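Local atomic coordinates of cytochrome c, putative (Shewanella oneidensis, PDB entry 1SP3), a protein that probably serves as a respiratory tetrathionate reductase, passing electrons through eight covalently bound c-type hemes. Residues S37-E42 with N86-K91; Y327-H332 with W395-H400; Q336-K341 with E386-A391. One frame throughout, in Å; residues are numbered along the deposited sequence.

Interaction 1. Residues S37-E42 with N86-K91; sequences SHWTWE and NTFDFK. With HEC (heme c), chain F.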
# COMPACT_ATOMS: atom_id res chain seq x y z
N SER A 37 -0.01 -5.42 13.02
CA SER A 37 0.38 -5.77 11.64
C SER A 37 1.77 -5.20 11.22
O SER A 37 2.42 -5.74 10.30
CB SER A 37 -0.69 -5.40 10.63
OG SER A 37 -0.67 -4.06 10.46
N HIS A 38 2.23 -4.14 11.87
CA HIS A 38 3.58 -3.62 11.48
C HIS A 38 4.66 -4.63 11.74
O HIS A 38 5.69 -4.57 11.16
CB HIS A 38 3.90 -2.31 12.19
CG HIS A 38 3.45 -1.12 11.39
ND1 HIS A 38 2.33 -0.39 11.72
CD2 HIS A 38 3.88 -0.64 10.20
CE1 HIS A 38 2.14 0.54 10.79
NE2 HIS A 38 3.06 0.40 9.85
N TRP A 39 4.43 -5.53 12.69
CA TRP A 39 5.36 -6.59 12.99
C TRP A 39 4.96 -7.88 12.27
O TRP A 39 5.80 -8.49 11.70
CB TRP A 39 5.31 -6.87 14.49
CG TRP A 39 6.19 -7.98 14.91
CD1 TRP A 39 5.80 -9.17 15.52
CD2 TRP A 39 7.64 -8.03 14.82
NE1 TRP A 39 6.91 -9.94 15.75
CE2 TRP A 39 8.04 -9.25 15.37
CE3 TRP A 39 8.65 -7.13 14.32
CZ2 TRP A 39 9.39 -9.64 15.41
CZ3 TRP A 39 9.98 -7.52 14.38
CH2 TRP A 39 10.33 -8.77 14.94
N THR A 40 3.72 -8.34 12.39
CA THR A 40 3.38 -9.62 11.82
C THR A 40 3.17 -9.61 10.31
O THR A 40 3.20 -10.69 9.71
CB THR A 40 2.13 -10.15 12.43
OG1 THR A 40 1.08 -9.20 12.15
CG2 THR A 40 2.24 -10.23 14.02
N TRP A 41 2.83 -8.44 9.72
CA TRP A 41 2.43 -8.39 8.30
C TRP A 41 1.20 -9.25 8.06
O TRP A 41 0.95 -9.78 6.94
CB TRP A 41 3.60 -8.81 7.36
CG TRP A 41 4.59 -7.59 7.09
CD1 TRP A 41 4.64 -6.37 7.78
CD2 TRP A 41 5.65 -7.55 6.15
NE1 TRP A 41 5.63 -5.57 7.25
CE2 TRP A 41 6.27 -6.26 6.25
CE3 TRP A 41 6.15 -8.48 5.18
CZ2 TRP A 41 7.34 -5.89 5.47
CZ3 TRP A 41 7.23 -8.08 4.40
CH2 TRP A 41 7.81 -6.79 4.54
N GLU A 42 0.38 -9.37 9.09
CA GLU A 42 -0.89 -10.11 8.93
C GLU A 42 -2.06 -9.35 9.40
O GLU A 42 -1.97 -8.71 10.44
CB GLU A 42 -0.86 -11.44 9.65
CG GLU A 42 0.21 -12.38 9.05
CD GLU A 42 0.01 -13.83 9.40
OE1 GLU A 42 0.01 -14.10 10.65
OE2 GLU A 42 -0.07 -14.71 8.44
N ASN A 86 11.07 -18.01 5.53
CA ASN A 86 10.04 -18.53 6.41
C ASN A 86 10.43 -19.02 7.83
O ASN A 86 9.53 -19.35 8.61
CB ASN A 86 9.23 -19.61 5.67
CG ASN A 86 9.87 -21.00 5.78
OD1 ASN A 86 10.80 -21.32 5.04
ND2 ASN A 86 9.34 -21.85 6.71
N THR A 87 11.70 -19.01 8.20
CA THR A 87 12.08 -19.46 9.54
C THR A 87 12.08 -18.29 10.59
O THR A 87 12.43 -18.54 11.75
CB THR A 87 13.48 -20.04 9.49
OG1 THR A 87 14.41 -18.99 9.11
CG2 THR A 87 13.58 -20.97 8.32
N PHE A 88 11.69 -17.06 10.19
CA PHE A 88 11.80 -15.86 11.04
C PHE A 88 11.09 -16.09 12.31
O PHE A 88 10.01 -16.65 12.34
CB PHE A 88 11.29 -14.59 10.35
CG PHE A 88 11.52 -13.33 11.13
CD1 PHE A 88 12.84 -12.84 11.34
CD2 PHE A 88 10.42 -12.67 11.73
CE1 PHE A 88 13.04 -11.69 12.01
CE2 PHE A 88 10.62 -11.52 12.47
CZ PHE A 88 11.90 -11.02 12.61
N ASP A 89 11.77 -15.76 13.39
CA ASP A 89 11.19 -15.92 14.69
C ASP A 89 10.35 -14.68 15.11
O ASP A 89 10.88 -13.75 15.65
CB ASP A 89 12.34 -16.09 15.69
CG ASP A 89 11.84 -16.35 17.08
OD1 ASP A 89 10.58 -16.48 17.32
OD2 ASP A 89 12.63 -16.38 18.00
N PHE A 90 9.05 -14.68 14.87
CA PHE A 90 8.20 -13.57 15.24
C PHE A 90 8.04 -13.33 16.74
O PHE A 90 7.32 -12.46 17.10
CB PHE A 90 6.81 -13.66 14.55
CG PHE A 90 6.89 -13.43 13.06
CD1 PHE A 90 7.10 -14.51 12.18
CD2 PHE A 90 6.85 -12.12 12.54
CE1 PHE A 90 7.18 -14.27 10.77
CE2 PHE A 90 6.90 -11.86 11.13
CZ PHE A 90 7.12 -12.94 10.25
N LYS A 91 8.71 -14.10 17.61
CA LYS A 91 8.55 -13.95 19.05
C LYS A 91 9.80 -13.39 19.68
O LYS A 91 9.86 -13.09 20.88
CB LYS A 91 8.18 -15.24 19.77
CG LYS A 91 6.87 -15.87 19.29
CD LYS A 91 5.57 -15.00 19.42
CE LYS A 91 5.38 -14.10 20.73
NZ LYS A 91 5.69 -14.60 22.17
FE HEC F . 3.05 1.51 8.18
CHA HEC F . 0.60 -0.59 7.15
CHB HEC F . 0.65 3.73 9.17
CHC HEC F . 5.44 3.34 9.74
CHD HEC F . 5.38 -0.60 6.83
NA HEC F . 1.03 1.56 8.16
C1A HEC F . 0.21 0.63 7.64
C2A HEC F . -1.16 0.99 7.82
C3A HEC F . -1.17 2.19 8.42
C4A HEC F . 0.20 2.57 8.62
CMA HEC F . -2.43 3.04 8.73
CAA HEC F . -2.40 0.13 7.30
CBA HEC F . -3.06 -0.73 8.37
CGA HEC F . -2.50 -2.14 8.30
O1A HEC F . -2.57 -2.89 9.32
O2A HEC F . -2.08 -2.56 7.17
NB HEC F . 3.03 3.23 9.24
C1B HEC F . 1.95 3.98 9.54
C2B HEC F . 2.38 5.19 10.21
C3B HEC F . 3.71 5.12 10.35
C4B HEC F . 4.13 3.85 9.77
CMB HEC F . 1.33 6.26 10.61
CAB HEC F . 4.68 6.05 11.15
CBB HEC F . 4.34 6.23 12.48
NC HEC F . 5.00 1.41 8.28
C1C HEC F . 5.85 2.28 8.99
C2C HEC F . 7.20 1.91 8.69
C3C HEC F . 7.16 0.82 7.93
C4C HEC F . 5.80 0.46 7.63
CMC HEC F . 8.48 2.65 9.15
CAC HEC F . 8.42 0.11 7.42
CBC HEC F . 9.32 -0.43 8.34
ND HEC F . 3.01 -0.25 7.08
C1D HEC F . 4.09 -1.00 6.64
C2D HEC F . 3.67 -2.23 6.05
C3D HEC F . 2.20 -2.24 6.22
C4D HEC F . 1.87 -0.98 6.86
CMD HEC F . 4.46 -3.40 5.38
CAD HEC F . 1.20 -3.36 5.79
CBD HEC F . 1.09 -4.17 7.07
CGD HEC F . 0.21 -5.39 6.82
O1D HEC F . -1.03 -5.19 6.83
O2D HEC F . 0.68 -6.55 6.59

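Interaction 2. Residues Y327-H332 with W395-H400; sequences YPFKVH and WWRINH. With HEC (heme c), chain G.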
# COMPACT_ATOMS: atom_id res chain seq x y z
N TYR A 327 -16.27 6.24 -3.66
CA TYR A 327 -14.93 6.60 -3.15
C TYR A 327 -13.96 6.59 -4.33
O TYR A 327 -14.23 5.91 -5.34
CB TYR A 327 -14.43 5.51 -2.20
CG TYR A 327 -14.87 5.67 -0.72
CD1 TYR A 327 -16.17 5.23 -0.30
CD2 TYR A 327 -13.99 6.21 0.26
CE1 TYR A 327 -16.59 5.35 1.00
CE2 TYR A 327 -14.40 6.36 1.67
CZ TYR A 327 -15.70 5.88 2.00
OH TYR A 327 -16.21 6.04 3.24
N PRO A 328 -12.79 7.23 -4.15
CA PRO A 328 -11.76 7.30 -5.18
C PRO A 328 -10.66 6.28 -4.95
O PRO A 328 -10.24 6.00 -3.81
CB PRO A 328 -11.14 8.69 -4.94
CG PRO A 328 -11.21 8.85 -3.46
CD PRO A 328 -12.39 8.03 -2.95
N PHE A 329 -10.13 5.81 -6.06
CA PHE A 329 -9.22 4.72 -6.02
C PHE A 329 -8.11 4.88 -7.06
O PHE A 329 -8.34 5.39 -8.18
CB PHE A 329 -9.97 3.41 -6.37
CG PHE A 329 -10.86 2.93 -5.29
CD1 PHE A 329 -12.21 3.36 -5.24
CD2 PHE A 329 -10.36 2.08 -4.30
CE1 PHE A 329 -13.03 2.90 -4.28
CE2 PHE A 329 -11.19 1.63 -3.28
CZ PHE A 329 -12.54 2.07 -3.28
N LYS A 330 -6.95 4.40 -6.70
CA LYS A 330 -5.91 4.20 -7.67
C LYS A 330 -5.96 2.75 -8.18
O LYS A 330 -6.14 1.76 -7.39
CB LYS A 330 -4.52 4.53 -7.12
CG LYS A 330 -3.44 3.96 -8.08
CD LYS A 330 -2.06 4.39 -7.75
CE LYS A 330 -1.12 3.94 -8.96
NZ LYS A 330 0.05 3.25 -8.44
N VAL A 331 -5.86 2.61 -9.50
CA VAL A 331 -6.04 1.29 -10.10
C VAL A 331 -4.79 0.98 -10.94
O VAL A 331 -4.40 1.77 -11.79
CB VAL A 331 -7.26 1.27 -11.04
CG1 VAL A 331 -7.35 -0.09 -11.81
CG2 VAL A 331 -8.59 1.62 -10.23
N HIS A 332 -4.11 -0.09 -10.63
CA HIS A 332 -2.89 -0.43 -11.36
C HIS A 332 -3.20 -1.69 -12.23
O HIS A 332 -3.88 -2.58 -11.72
CB HIS A 332 -1.80 -0.73 -10.36
CG HIS A 332 -0.51 -1.14 -11.00
ND1 HIS A 332 0.03 -2.40 -10.84
CD2 HIS A 332 0.38 -0.44 -11.75
CE1 HIS A 332 1.20 -2.46 -11.45
NE2 HIS A 332 1.42 -1.29 -12.03
N TRP A 395 -6.90 -2.49 -7.01
CA TRP A 395 -7.56 -1.26 -6.50
C TRP A 395 -6.97 -0.88 -5.16
O TRP A 395 -6.81 -1.75 -4.33
CB TRP A 395 -9.06 -1.48 -6.33
CG TRP A 395 -9.72 -1.59 -7.67
CD1 TRP A 395 -9.50 -2.58 -8.60
CD2 TRP A 395 -10.59 -0.63 -8.31
NE1 TRP A 395 -10.20 -2.32 -9.75
CE2 TRP A 395 -10.90 -1.15 -9.60
CE3 TRP A 395 -11.19 0.57 -7.89
CZ2 TRP A 395 -11.71 -0.47 -10.52
CZ3 TRP A 395 -12.08 1.22 -8.75
CH2 TRP A 395 -12.31 0.71 -10.07
N TRP A 396 -6.58 0.38 -5.00
CA TRP A 396 -6.13 0.89 -3.71
C TRP A 396 -6.86 2.18 -3.49
O TRP A 396 -6.96 2.99 -4.42
CB TRP A 396 -4.64 1.32 -3.69
CG TRP A 396 -3.68 0.23 -3.69
CD1 TRP A 396 -3.09 -0.40 -2.61
CD2 TRP A 396 -3.18 -0.40 -4.84
NE1 TRP A 396 -2.23 -1.38 -3.05
CE2 TRP A 396 -2.28 -1.41 -4.42
CE3 TRP A 396 -3.42 -0.24 -6.20
CZ2 TRP A 396 -1.65 -2.27 -5.33
CZ3 TRP A 396 -2.80 -1.04 -7.06
CH2 TRP A 396 -1.89 -2.05 -6.64
N ARG A 397 -7.26 2.39 -2.24
CA ARG A 397 -7.99 3.58 -1.82
C ARG A 397 -7.08 4.79 -1.89
O ARG A 397 -5.92 4.69 -1.54
CB ARG A 397 -8.42 3.43 -0.37
CG ARG A 397 -9.41 2.31 -0.22
CD ARG A 397 -10.08 2.28 1.07
NE ARG A 397 -10.74 3.61 1.27
CZ ARG A 397 -11.12 4.06 2.47
NH1 ARG A 397 -10.92 3.33 3.56
NH2 ARG A 397 -11.69 5.25 2.58
N ILE A 398 -7.67 5.93 -2.19
CA ILE A 398 -6.96 7.17 -2.16
C ILE A 398 -7.49 7.97 -0.96
O ILE A 398 -8.63 8.32 -0.95
CB ILE A 398 -7.23 7.95 -3.48
CG1 ILE A 398 -6.56 7.25 -4.69
CG2 ILE A 398 -6.67 9.34 -3.36
CD1 ILE A 398 -5.00 7.19 -4.41
N ASN A 399 -6.63 8.37 -0.02
CA ASN A 399 -7.03 9.08 1.17
C ASN A 399 -6.25 10.33 1.51
O ASN A 399 -6.70 11.08 2.40
CB ASN A 399 -7.01 8.15 2.42
CG ASN A 399 -8.07 7.04 2.32
OD1 ASN A 399 -9.27 7.23 2.55
ND2 ASN A 399 -7.58 5.86 2.00
N HIS A 400 -5.10 10.52 0.89
CA HIS A 400 -4.18 11.64 1.19
C HIS A 400 -4.13 12.64 0.03
O HIS A 400 -4.77 12.38 -0.98
CB HIS A 400 -2.81 11.13 1.66
CG HIS A 400 -2.94 10.04 2.67
ND1 HIS A 400 -3.08 8.71 2.32
CD2 HIS A 400 -3.10 10.09 4.02
CE1 HIS A 400 -3.28 7.98 3.41
NE2 HIS A 400 -3.29 8.79 4.46
FE HEC G . -3.30 8.09 6.40
CHA HEC G . -5.35 5.55 5.38
CHB HEC G . -0.63 6.11 5.97
CHC HEC G . -1.21 10.80 7.14
CHD HEC G . -6.00 10.06 7.02
NA HEC G . -2.99 6.17 5.73
C1A HEC G . -3.99 5.29 5.41
C2A HEC G . -3.39 4.04 5.08
C3A HEC G . -2.08 4.19 5.23
C4A HEC G . -1.82 5.56 5.62
CMA HEC G . -1.01 3.12 4.97
CAA HEC G . -4.18 2.80 4.62
CBA HEC G . -4.34 3.00 3.08
CGA HEC G . -4.92 1.69 2.55
O1A HEC G . -4.14 0.67 2.57
O2A HEC G . -6.13 1.63 2.14
NB HEC G . -1.36 8.41 6.57
C1B HEC G . -0.41 7.42 6.35
C2B HEC G . 0.90 8.00 6.46
C3B HEC G . 0.74 9.30 6.76
C4B HEC G . -0.67 9.58 6.85
CMB HEC G . 2.25 7.23 6.27
CAB HEC G . 1.87 10.38 6.94
CBB HEC G . 2.71 10.62 5.88
NC HEC G . -3.54 10.07 6.96
C1C HEC G . -2.54 10.96 7.27
C2C HEC G . -3.15 12.15 7.73
C3C HEC G . -4.49 11.94 7.69
C4C HEC G . -4.73 10.62 7.22
CMC HEC G . -2.28 13.38 8.18
CAC HEC G . -5.66 12.90 8.15
CBC HEC G . -5.63 14.23 7.78
ND HEC G . -5.32 7.86 6.25
C1D HEC G . -6.30 8.80 6.53
C2D HEC G . -7.63 8.30 6.26
C3D HEC G . -7.43 6.92 5.83
C4D HEC G . -5.97 6.73 5.78
CMD HEC G . -9.06 9.01 6.42
CAD HEC G . -8.55 5.89 5.44
CBD HEC G . -8.51 4.89 6.60
CGD HEC G . -9.37 5.27 7.79
O1D HEC G . -9.41 4.49 8.75
O2D HEC G . -10.12 6.31 7.75

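Interaction 3. Residues Q336-K341 with E386-A391; sequences QIYDKK and EYDFAA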
# COMPACT_ATOMS: atom_id res chain seq x y z
N GLN A 336 0.89 -10.79 -15.47
CA GLN A 336 1.83 -11.50 -14.61
C GLN A 336 1.68 -13.01 -14.72
O GLN A 336 0.74 -13.54 -15.33
CB GLN A 336 1.66 -11.01 -13.18
CG GLN A 336 0.44 -11.60 -12.47
CD GLN A 336 0.17 -10.83 -11.16
OE1 GLN A 336 -0.27 -9.65 -11.15
NE2 GLN A 336 0.41 -11.49 -10.09
N ILE A 337 2.62 -13.71 -14.14
CA ILE A 337 2.82 -15.11 -14.44
C ILE A 337 1.85 -16.03 -13.70
O ILE A 337 1.58 -15.86 -12.53
CB ILE A 337 4.30 -15.49 -14.13
CG1 ILE A 337 4.60 -16.97 -14.58
CG2 ILE A 337 4.66 -15.25 -12.62
CD1 ILE A 337 6.12 -17.41 -14.46
N TYR A 338 1.31 -17.00 -14.45
CA TYR A 338 0.38 -17.96 -13.95
C TYR A 338 0.72 -19.39 -14.44
O TYR A 338 1.33 -19.60 -15.47
CB TYR A 338 -1.11 -17.54 -14.23
CG TYR A 338 -1.67 -17.94 -15.58
CD1 TYR A 338 -2.38 -19.14 -15.76
CD2 TYR A 338 -1.48 -17.11 -16.68
CE1 TYR A 338 -2.91 -19.50 -17.06
CE2 TYR A 338 -1.98 -17.45 -17.95
CZ TYR A 338 -2.67 -18.63 -18.13
OH TYR A 338 -3.15 -18.89 -19.42
N ASP A 339 0.34 -20.37 -13.64
CA ASP A 339 0.52 -21.79 -13.99
C ASP A 339 -0.52 -22.21 -15.04
O ASP A 339 -1.73 -22.24 -14.76
CB ASP A 339 0.31 -22.59 -12.73
CG ASP A 339 0.70 -24.04 -12.90
OD1 ASP A 339 0.05 -24.76 -13.74
OD2 ASP A 339 1.61 -24.52 -12.19
N LYS A 340 -0.05 -22.55 -16.23
CA LYS A 340 -0.92 -22.74 -17.41
C LYS A 340 -1.78 -23.98 -17.25
O LYS A 340 -2.83 -24.07 -17.87
CB LYS A 340 -0.08 -22.89 -18.69
CG LYS A 340 -0.92 -23.12 -19.91
CD LYS A 340 -0.77 -21.98 -20.90
CE LYS A 340 -0.95 -22.40 -22.40
NZ LYS A 340 -0.51 -23.81 -22.79
N LYS A 341 -1.33 -24.90 -16.40
CA LYS A 341 -2.12 -26.09 -16.10
C LYS A 341 -3.05 -25.99 -14.90
O LYS A 341 -4.18 -26.46 -14.97
CB LYS A 341 -1.23 -27.33 -15.97
CG LYS A 341 -0.78 -27.89 -17.37
CD LYS A 341 -1.95 -28.40 -18.23
CE LYS A 341 -1.69 -29.85 -18.80
NZ LYS A 341 -0.21 -30.24 -18.93
N GLU A 386 4.51 -25.64 -16.55
CA GLU A 386 4.05 -24.84 -17.67
C GLU A 386 3.52 -23.46 -17.16
O GLU A 386 2.67 -23.39 -16.25
CB GLU A 386 2.89 -25.56 -18.36
CG GLU A 386 3.24 -26.62 -19.40
CD GLU A 386 2.06 -26.86 -20.34
OE1 GLU A 386 1.97 -26.15 -21.40
OE2 GLU A 386 1.18 -27.71 -20.02
N TYR A 387 3.98 -22.39 -17.76
CA TYR A 387 3.51 -21.10 -17.33
C TYR A 387 3.03 -20.33 -18.52
O TYR A 387 3.38 -20.66 -19.68
CB TYR A 387 4.58 -20.33 -16.59
CG TYR A 387 5.72 -19.82 -17.47
CD1 TYR A 387 5.70 -18.50 -17.96
CD2 TYR A 387 6.82 -20.64 -17.78
CE1 TYR A 387 6.75 -18.00 -18.70
CE2 TYR A 387 7.93 -20.15 -18.55
CZ TYR A 387 7.85 -18.86 -19.03
OH TYR A 387 8.87 -18.33 -19.78
N ASP A 388 2.25 -19.28 -18.21
CA ASP A 388 1.88 -18.23 -19.17
C ASP A 388 1.73 -16.84 -18.43
O ASP A 388 2.09 -16.72 -17.20
CB ASP A 388 0.67 -18.70 -19.97
CG ASP A 388 0.56 -17.99 -21.28
OD1 ASP A 388 1.25 -16.94 -21.51
OD2 ASP A 388 -0.17 -18.43 -22.15
N PHE A 389 1.26 -15.82 -19.13
CA PHE A 389 1.00 -14.51 -18.51
C PHE A 389 -0.50 -14.11 -18.64
O PHE A 389 -1.09 -14.29 -19.69
CB PHE A 389 1.90 -13.45 -19.10
CG PHE A 389 3.36 -13.65 -18.79
CD1 PHE A 389 4.20 -14.40 -19.66
CD2 PHE A 389 3.91 -13.15 -17.57
CE1 PHE A 389 5.57 -14.58 -19.36
CE2 PHE A 389 5.25 -13.29 -17.29
CZ PHE A 389 6.09 -14.07 -18.18
N ALA A 390 -1.10 -13.62 -17.56
CA ALA A 390 -2.49 -13.15 -17.62
C ALA A 390 -2.71 -11.75 -17.08
O ALA A 390 -1.99 -11.32 -16.17
CB ALA A 390 -3.42 -14.13 -16.88
N ALA A 391 -3.77 -11.08 -17.55
CA ALA A 391 -4.05 -9.67 -17.22
C ALA A 391 -4.70 -9.51 -15.89
O ALA A 391 -5.46 -10.40 -15.49
CB ALA A 391 -4.84 -8.93 -18.33
O HOH W 1 -3.18 -17.28 -21.65

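Interaction 1. Residues S37-E42 with N86-K91
Phe-88 is the first residue of segment 86-91 to meet segment 37-42: its CZ and CE2 meet the benzo end of the Trp-39 indole, CZ lying 3.6 Å from Trp-39 CH2, with the two planes inclined. Next to the atoms that touch the indole, CD2 of Phe-88 lies over the centre of the Phe-90 ring. Asp-89 shapes the chain more than it touches: its OD1 accepts Lys-91 N at 3.0 Å from above the carboxylate plane, closing an Asx turn around Phe-90. Phe-90 then grips Trp-39 twice. Its carbonyl O takes the indole NE1 at 2.9 Å in a nearly straight bond (164°), the oxygen lying almost in the indole plane. Its ring meets the same indole edge-to-face, CD2 approaching one face of the five-membered ring with the planes at 79°. CE2 of Phe-90 also comes 3.6 Å from Trp-39 O. Trp-39 reaches these partners because CG stands opposite the backbone N (chi1 178°), swinging the ring off the helix. A leucine here would probably leave the Phe-90 carbonyl without its donor and open a gap beside the two phenylalanine rings, where the indole had been. The neighbours of Trp-39 serve a heme: NE2 of His-38 binds the heme iron at 2.0 Å, with His-143 as the other axial ligand, and Ser-37 OG donates to the propionate oxygen O1A at 2.5 Å. Thr-40 closes the short helix with an ST turn to Glu-42 N. The contact thus fastens the loop between helices 71-74 and 99-102 to helix 37-40, while Met-33 and Met-34 of helix 15-34, together with His-78 and Val-96, pack around the indole.

Interaction 2. Residues Y327-H332 with W395-H400
Lys-330 and Trp-396 form the antiparallel hydrogen-bonded pair here: Lys-330 N donates to Trp-396 O at 2.7 Å, nearly along the C=O axis, and Trp-396 N returns a bond to Lys-330 O at 2.8 Å. Just past the strand end, Ile-398 N reaches Pro-328 O at 3.0 Å. The polar ends look outward for partners: Lys-330 NZ bonds to the carbonyls of Lys-153 and Lys-247, His-332 ND1 to Asn-62, Trp-395 NE1 to Glu-393, and Trp-396 NE1 to a propionate of a second heme. Arg-397 NH2, 3.1 Å from Tyr-327 CE2, forms a salt bridge with Asp-205, whereas the buried NE of Arg-397 has no partner in the model. Apolar contact is concentrated on Trp-395: Val-331 CG2, anti to its carbonyl carbon, is thereby set over the middle of the six-membered ring in a CH-pi contact (3.4 Å to the centroid), and the edge of Trp-395 turns toward the face of Phe-329 in an offset edge-to-face pair. Beyond the strand, His-400 NE2 binds heme iron at 2.1 Å, opposite His-185. Strands 325-339 and 387-397 pair inside the mixed sheet, with strands 287-291 and 246-251 alongside and helix 232-236 covering Tyr-327 and Pro-328.

Interaction 3. Residues Q336-K341 with E386-A391
Backbone bonds join Gln-336 to Ala-390 and Tyr-338 to Asp-388, each couple exchanging two N-H...O bonds as an antiparallel hydrogen-bonded pair. Between and beyond them lie the non-hydrogen-bonded pairs Ile-337 with Phe-389 and Asp-339 with Tyr-387, and Lys-340 N extends the bonding to Glu-386 O at 2.8 Å. The short strand axes make 126°, a strongly twisted pairing. Apolar contacts fall on both faces. On the face of Ile-337, its CD1 rests 3.7 Å from Tyr-387 CD1, and its CB lies 4.0 Å from Phe-389 CE2; Trp-362 of helix 362-372 packs against all three residues. On the other face Tyr-338, with CG wedged between backbone N and carbonyl carbon (chi1 86°), lays its ring back across the partner strand, where CD2 meets Ala-390 CB at 3.6 Å and CE2 meets Asp-388 CB. The Tyr-338 ring and the Asp-388 carboxylate run side by side with planes only 12° apart. One water links their ends, 2.8 Å from Tyr-338 OH and donating to Asp-388 OD2; the same hydroxyl also bonds to Ser-306. Charge pairing gathers at one end of the pairing, where strand 325-339 finishes and strand 387-397 begins. Lys-341 NZ meets Glu-386 OE2 at 3.1 Å, nearly in line with the carboxylate bond to that oxygen. A long salt bridge joins Lys-340 NZ to Glu-386 OE1 at 3.7 Å. Both lysines are exposed, so solvent probably weakens these bridges. The chemistry is therefore graded, from backbone bonds and apolar cover along the strands to a solvent-facing cluster of charges at that end.

Overall arrangement
Along the chain interaction 1 closes before interaction 2 opens, and interaction 3 is nested inside the loop that interaction 2 closes. Interactions 2 and 3 are two zones of one antiparallel pairing between strands 325-339 and 387-397, in the mixed sheet, with centres about 27 Å apart. Interaction 2 is centred about 10 Å from the centre of the molecule, beside the hemes; interaction 3 is at the far end of the pair. Interaction 1 belongs to the cytochrome c554-like region, its centre about 27 Å from that of interaction 2 and 30 Å from that of interaction 3. Interactions 1 and 2 thus each include an axial histidine, supplied to different hemes from different regions of the chain.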